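Local coordinates for uncharacterized protein (Pseudomonas aeruginosa, PDB 3LLB) that probably takes part in magnesium and cobalt ion transport as a CorC-family efflux protein, of which this chain is the C-terminal transporter-associated domain, at residues V56-E60 with F61-V65; T17-D20 with A21-F25. All coordinates share one frame; numbering follows the deposited sequence.

Contact 1. Residues V56-E60 with F61-V65; sequences VELGE and FRFRV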
ATOM      1  N   VAL A  56      -5.480  -5.181   4.773  1.00 11.24           N
ATOM      2  CA  VAL A  56      -4.418  -5.873   5.506  1.00 10.63           C
ATOM      3  C   VAL A  56      -3.689  -4.855   6.389  1.00 11.30           C
ATOM      4  O   VAL A  56      -3.512  -3.696   6.012  1.00 11.23           O
ATOM      5  CB  VAL A  56      -3.495  -6.626   4.539  1.00 10.15           C
ATOM      6  CG1 VAL A  56      -2.701  -5.708   3.599  1.00 12.42           C
ATOM      7  CG2 VAL A  56      -2.615  -7.602   5.331  1.00 12.96           C
ATOM      8  N   GLU A  57      -3.298  -5.289   7.575  1.00 12.08           N
ATOM      9  CA  GLU A  57      -2.430  -4.527   8.453  1.00 12.11           C
ATOM     10  C   GLU A  57      -1.019  -5.077   8.400  1.00 12.22           C
ATOM     11  O   GLU A  57      -0.775  -6.300   8.513  1.00 11.03           O
ATOM     12  CB  GLU A  57      -2.983  -4.518   9.860  1.00 13.32           C
ATOM     13  CG  GLU A  57      -4.399  -3.928   9.927  1.00 16.67           C
ATOM     14  CD  GLU A  57      -4.928  -3.776  11.355  1.00 20.90           C
ATOM     15  OE1 GLU A  57      -4.254  -4.230  12.346  1.00 21.28           O
ATOM     16  OE2 GLU A  57      -6.030  -3.177  11.471  1.00 25.14           O
ATOM     17  N   LEU A  58      -0.113  -4.152   8.148  1.00 12.08           N
ATOM     18  CA  LEU A  58       1.291  -4.418   8.046  1.00 13.14           C
ATOM     19  C   LEU A  58       2.070  -3.276   8.715  1.00 13.06           C
ATOM     20  O   LEU A  58       1.856  -2.085   8.422  1.00 12.54           O
ATOM     21  CB  LEU A  58       1.723  -4.510   6.613  1.00 13.93           C
ATOM     22  CG  LEU A  58       1.137  -5.574   5.701  1.00 14.58           C
ATOM     23  CD1 LEU A  58       1.316  -5.097   4.259  1.00 16.44           C
ATOM     24  CD2 LEU A  58       1.809  -6.922   5.988  1.00 16.03           C
ATOM     25  N   GLY A  59       2.959  -3.639   9.633  1.00 13.99           N
ATOM     26  CA  GLY A  59       3.758  -2.651  10.328  1.00 14.62           C
ATOM     27  C   GLY A  59       2.777  -1.890  11.143  1.00 14.03           C
ATOM     28  O   GLY A  59       1.901  -2.514  11.780  1.00 13.90           O
ATOM     29  N   GLU A  60       2.921  -0.568  11.085  1.00 13.35           N
ATOM     30  CA  GLU A  60       2.090   0.381  11.839  1.00 12.87           C
ATOM     31  C   GLU A  60       1.007   0.993  10.973  1.00 11.37           C
ATOM     32  O   GLU A  60       0.478   2.035  11.305  1.00 11.39           O
ATOM     33  CB  GLU A  60       2.970   1.448  12.410  1.00 13.86           C
ATOM     34  CG  GLU A  60       3.771   0.899  13.569  1.00 16.56           C
ATOM     35  CD  GLU A  60       2.916   0.786  14.848  1.00 22.54           C
ATOM     36  OE1 GLU A  60       2.438   1.825  15.406  1.00 28.83           O
ATOM     37  OE2 GLU A  60       2.722  -0.331  15.300  1.00 25.90           O
ATOM     38  N   PHE A  61       0.655   0.301   9.895  1.00 10.34           N
ATOM     39  CA  PHE A  61      -0.349   0.785   8.962  1.00  9.94           C
ATOM     40  C   PHE A  61      -1.380  -0.224   8.586  1.00  9.13           C
ATOM     41  O   PHE A  61      -1.106  -1.415   8.563  1.00  8.88           O
ATOM     42  CB  PHE A  61       0.318   1.276   7.692  1.00 11.17           C
ATOM     43  CG  PHE A  61       1.248   2.430   7.903  1.00 12.40           C
ATOM     44  CD1 PHE A  61       0.770   3.705   7.962  1.00 13.29           C
ATOM     45  CD2 PHE A  61       2.602   2.217   8.090  1.00 14.21           C
ATOM     46  CE1 PHE A  61       1.619   4.764   8.188  1.00 15.56           C
ATOM     47  CE2 PHE A  61       3.456   3.298   8.321  1.00 15.01           C
ATOM     48  CZ  PHE A  61       2.955   4.548   8.365  1.00 14.24           C
ATOM     49  N   ARG A  62      -2.576   0.293   8.306  1.00  9.75           N
ATOM     50  CA  ARG A  62      -3.637  -0.411   7.644  1.00  9.16           C
ATOM     51  C   ARG A  62      -3.681  -0.014   6.143  1.00  9.24           C
ATOM     52  O   ARG A  62      -3.604   1.179   5.770  1.00  9.01           O
ATOM     53  CB  ARG A  62      -4.979  -0.158   8.348  1.00 10.58           C
ATOM     54  CG  ARG A  62      -6.170  -0.806   7.611  1.00 15.30           C
ATOM     55  CD  ARG A  62      -7.583  -0.636   8.256  1.00 20.89           C
ATOM     56  NE  ARG A  62      -7.639  -1.116   9.631  1.00 27.20           N
ATOM     57  CZ  ARG A  62      -7.489  -0.355  10.721  1.00 31.77           C
ATOM     58  NH1 ARG A  62      -7.292   0.972  10.621  1.00 34.96           N
ATOM     59  NH2 ARG A  62      -7.531  -0.916  11.930  1.00 31.78           N
ATOM     60  N   PHE A  63      -3.773  -1.039   5.284  1.00  7.62           N
ATOM     61  CA  PHE A  63      -3.859  -0.884   3.847  1.00  8.33           C
ATOM     62  C   PHE A  63      -5.197  -1.429   3.360  1.00  7.44           C
ATOM     63  O   PHE A  63      -5.430  -2.617   3.434  1.00  8.17           O
ATOM     64  CB  PHE A  63      -2.761  -1.695   3.165  1.00  8.55           C
ATOM     65  CG  PHE A  63      -1.326  -1.203   3.433  1.00  8.35           C
ATOM     66  CD1 PHE A  63      -0.618  -0.558   2.453  1.00 11.49           C
ATOM     67  CD2 PHE A  63      -0.656  -1.502   4.638  1.00 10.19           C
ATOM     68  CE1 PHE A  63       0.698  -0.137   2.672  1.00 10.87           C
ATOM     69  CE2 PHE A  63       0.631  -1.112   4.819  1.00  9.91           C
ATOM     70  CZ  PHE A  63       1.303  -0.423   3.818  1.00 11.37           C
ATOM     71  N   ARG A  64      -6.035  -0.539   2.837  1.00  6.28           N
ATOM     72  CA  ARG A  64      -7.357  -0.902   2.306  1.00  7.06           C
ATOM     73  C   ARG A  64      -7.323  -0.734   0.793  1.00  6.42           C
ATOM     74  O   ARG A  64      -6.879   0.341   0.271  1.00  8.63           O
ATOM     75  CB  ARG A  64      -8.423  -0.025   2.940  1.00  6.25           C
ATOM     76  CG  ARG A  64      -9.799  -0.140   2.323  1.00 10.59           C
ATOM     77  CD  ARG A  64     -10.757   0.872   2.892  1.00 15.68           C
ATOM     78  NE  ARG A  64     -11.825   1.105   1.916  1.00 20.94           N
ATOM     79  CZ  ARG A  64     -12.361   2.291   1.603  1.00 23.05           C
ATOM     80  NH1 ARG A  64     -11.948   3.430   2.186  1.00 23.38           N
ATOM     81  NH2 ARG A  64     -13.338   2.343   0.697  1.00 25.75           N
ATOM     82  N   VAL A  65      -7.722  -1.766   0.052  1.00  5.92           N
ATOM     83  CA  VAL A  65      -7.747  -1.702  -1.399  1.00  6.37           C
ATOM     84  C   VAL A  65      -8.856  -0.766  -1.882  1.00  5.09           C
ATOM     85  O   VAL A  65     -10.044  -1.008  -1.640  1.00  8.01           O
ATOM     86  CB  VAL A  65      -7.862  -3.130  -2.074  1.00  5.67           C
ATOM     87  CG1 VAL A  65      -7.826  -2.989  -3.567  1.00  6.04           C
ATOM     88  CG2 VAL A  65      -6.743  -4.013  -1.561  1.00  7.04           C
TER

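Contact 2. Residues T17-D20 with A21-F25; sequences TPVD and AFNDF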
ATOM      1  N   THR A  17       4.222   2.637  -6.250  1.00  9.14           N
ATOM      2  CA  THR A  17       5.195   3.266  -5.294  1.00  8.20           C
ATOM      3  C   THR A  17       6.293   2.314  -4.860  1.00  8.68           C
ATOM      4  O   THR A  17       5.997   1.317  -4.279  1.00  9.60           O
ATOM      5  CB  THR A  17       4.513   3.823  -4.029  1.00  7.62           C
ATOM      6  OG1 THR A  17       3.447   4.668  -4.453  1.00  7.08           O
ATOM      7  CG2 THR A  17       5.499   4.629  -3.094  1.00  6.00           C
ATOM      8  N   PRO A  18       7.559   2.640  -5.160  1.00  8.67           N
ATOM      9  CA  PRO A  18       8.664   1.906  -4.639  1.00  8.57           C
ATOM     10  C   PRO A  18       8.622   1.800  -3.139  1.00  8.27           C
ATOM     11  O   PRO A  18       8.313   2.761  -2.483  1.00  7.39           O
ATOM     12  CB  PRO A  18       9.846   2.790  -5.062  1.00  8.97           C
ATOM     13  CG  PRO A  18       9.452   3.201  -6.410  1.00  9.33           C
ATOM     14  CD  PRO A  18       8.045   3.644  -6.137  1.00  9.07           C
ATOM     15  N   VAL A  19       8.946   0.645  -2.607  1.00  8.41           N
ATOM     16  CA  VAL A  19       9.016   0.504  -1.170  1.00  9.91           C
ATOM     17  C   VAL A  19      10.010   1.521  -0.511  1.00 10.46           C
ATOM     18  O   VAL A  19       9.712   2.061   0.571  1.00 10.20           O
ATOM     19  CB  VAL A  19       9.253  -1.016  -0.774  1.00 10.85           C
ATOM     20  CG1 VAL A  19       9.792  -1.115   0.639  1.00 10.40           C
ATOM     21  CG2 VAL A  19       7.967  -1.749  -0.893  1.00 12.57           C
ATOM     22  N   ASP A  20      11.160   1.805  -1.151  1.00 10.81           N
ATOM     23  CA  ASP A  20      12.144   2.812  -0.654  1.00 12.17           C
ATOM     24  C   ASP A  20      11.507   4.204  -0.491  1.00 10.58           C
ATOM     25  O   ASP A  20      11.678   4.893   0.544  1.00  9.21           O
ATOM     26  CB  ASP A  20      13.379   2.889  -1.580  1.00 14.24           C
ATOM     27  CG  ASP A  20      12.997   2.982  -3.103  1.00 20.29           C
ATOM     28  OD1 ASP A  20      12.522   4.064  -3.578  1.00 26.90           O
ATOM     29  OD2 ASP A  20      13.191   1.980  -3.845  1.00 29.85           O
ATOM     30  N   ALA A  21      10.737   4.587  -1.506  1.00  8.80           N
ATOM     31  CA  ALA A  21       9.926   5.824  -1.504  1.00  7.97           C
ATOM     32  C   ALA A  21       8.886   5.812  -0.427  1.00  7.55           C
ATOM     33  O   ALA A  21       8.755   6.810   0.260  1.00  7.44           O
ATOM     34  CB  ALA A  21       9.297   6.007  -2.816  1.00  7.35           C
ATOM     35  N   PHE A  22       8.142   4.701  -0.283  1.00  7.55           N
ATOM     36  CA  PHE A  22       7.137   4.603   0.762  1.00  6.89           C
ATOM     37  C   PHE A  22       7.735   4.786   2.187  1.00  7.29           C
ATOM     38  O   PHE A  22       7.191   5.534   2.990  1.00  7.39           O
ATOM     39  CB  PHE A  22       6.411   3.285   0.628  1.00  7.97           C
ATOM     40  CG  PHE A  22       5.293   3.082   1.607  1.00  6.47           C
ATOM     41  CD1 PHE A  22       3.989   3.307   1.235  1.00  6.28           C
ATOM     42  CD2 PHE A  22       5.554   2.616   2.881  1.00  6.87           C
ATOM     43  CE1 PHE A  22       2.955   3.132   2.149  1.00  8.03           C
ATOM     44  CE2 PHE A  22       4.521   2.471   3.788  1.00  8.89           C
ATOM     45  CZ  PHE A  22       3.206   2.695   3.372  1.00  7.67           C
ATOM     46  N   ASN A  23       8.815   4.071   2.501  1.00  7.94           N
ATOM     47  CA  ASN A  23       9.482   4.181   3.801  1.00  8.09           C
ATOM     48  C   ASN A  23       9.924   5.627   4.073  1.00  7.83           C
ATOM     49  O   ASN A  23       9.878   6.102   5.186  1.00  7.95           O
ATOM     50  CB  ASN A  23      10.693   3.273   3.891  1.00  7.18           C
ATOM     51  CG  ASN A  23      10.351   1.829   3.940  1.00  6.64           C
ATOM     52  OD1 ASN A  23       9.232   1.456   4.258  1.00  7.69           O
ATOM     53  ND2 ASN A  23      11.332   0.980   3.611  1.00  8.32           N
ATOM     54  N   ASP A  24      10.380   6.304   3.036  1.00  8.12           N
ATOM     55  CA  ASP A  24      10.758   7.727   3.152  1.00  8.67           C
ATOM     56  C   ASP A  24       9.619   8.676   3.472  1.00  8.37           C
ATOM     57  O   ASP A  24       9.792   9.620   4.286  1.00  9.32           O
ATOM     58  CB  ASP A  24      11.532   8.174   1.907  1.00  8.45           C
ATOM     59  CG  ASP A  24      13.001   7.668   1.896  1.00 13.83           C
ATOM     60  OD1 ASP A  24      13.518   7.109   2.903  1.00 19.71           O
ATOM     61  OD2 ASP A  24      13.650   7.833   0.845  1.00 20.61           O
ATOM     62  N   PHE A  25       8.463   8.422   2.898  1.00  8.99           N
ATOM     63  CA  PHE A  25       7.285   9.196   3.163  1.00  8.40           C
ATOM     64  C   PHE A  25       6.749   8.903   4.532  1.00  7.93           C
ATOM     65  O   PHE A  25       6.375   9.824   5.249  1.00  7.22           O
ATOM     66  CB  PHE A  25       6.145   8.859   2.190  1.00  8.55           C
ATOM     67  CG  PHE A  25       6.296   9.368   0.764  1.00 10.70           C
ATOM     68  CD1 PHE A  25       6.341  10.711   0.452  1.00 15.13           C
ATOM     69  CD2 PHE A  25       6.203   8.437  -0.298  1.00 11.83           C
ATOM     70  CE1 PHE A  25       6.391  11.139  -0.909  1.00 14.57           C
ATOM     71  CE2 PHE A  25       6.276   8.836  -1.633  1.00 12.53           C
ATOM     72  CZ  PHE A  25       6.380  10.184  -1.944  1.00 14.41           C
TER

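Contact 1. Residues V56-E60 with F61-V65
Phe63 N donates to Val56 O at 2.8 Å, and Phe63 O accepts Val56 N in return, so the two residues form a hydrogen-bonded antiparallel pair. A second such pair, Leu58 with Phe61, closes the hairpin through Leu58 N to Phe61 O at 2.9 Å and Phe61 N to Leu58 O at 3.1 Å. The chain reverses in a type II' turn from Leu58 to Phe61, where Gly59 takes the positive phi of 67°. Glu57 and Arg62 form the non-hydrogen-bonded pair between them. Their side chains run alongside one another, and Glu57 OE2 meets Arg62 NH2 at 2.8 Å in a salt bridge. The hydrogen bond within it is weak, bent to 117° at the hydrogen; a kink at chi3 (-56°) brings the arginine end round. On the other face, Leu58 CB lies 4.0 Å from Phe63 CE2, and Val56 CG1 touches Phe63 CB. Helix 38-46 packs on this apolar face, with Ala45 against Val56 and Leu58 and Val42 against Phe63, while strand 73-80 pairs with the far edge of strand 61-68, making 55-58 an outermost strand of the antiparallel sheet.

Contact 2. Residues T17-D20 with A21-F25
Residues 17-25 run from a loop into the first turns of helix 19-26, with Pro18 at the N-cap position. Three successive i to i+4 bonds join the segments: Phe22 N to Pro18 O (2.9 Å), Asn23 N to Val19 O (2.9 Å) and Asp24 N to Asp20 O (3.1 Å). Pro18 CB rests 4.0 Å from Ala21 CB, and the Thr17 methyl CG2, anti to the backbone N, lies against that same Ala21 CB at 4.0 Å and near Phe22 N. Thr17 OG1 is bonded instead to Lys14 O. Val19 CG1 lies 3.9 Å from ND2 of Asn23, one turn later, while the amide is fixed at both ends by Ser28 and Phe30 O. Asp20 folds back over its own backbone, chi1 47°, which places OD1 2.8 Å from Ala21 N near the start of the helix, where a carboxylate would probably be favoured by the helix dipole. The Phe22 side chain, CG anti to the backbone N (chi1 -177°), touches Val38 of helix 38-46. The arrangement is that of an alpha-helix N-terminus opened by proline, here the first helix of the transporter-associated domain.

Contact 2 comes first along the chain, at the start of helix 19-26, and contact 1 follows as the hairpin of strands 55-58 and 61-68; helix 38-46 lies between them in sequence. Their centres are about 15 Å apart, yet the two meet directly where Phe22 CZ packs 3.7 Å from Phe63 CZ. Helix 38-46 touches both, through Val38 at Phe22 and Val42 at Phe63, and Ser28, just beyond the first helix, lies against Phe61 as well as Phe22. The Phe22–Phe63 packing, with helix 38-46 against both, thus joins the start of helix 19-26 to the apolar face of the hairpin within a single small domain, sharing an aromatic and aliphatic core.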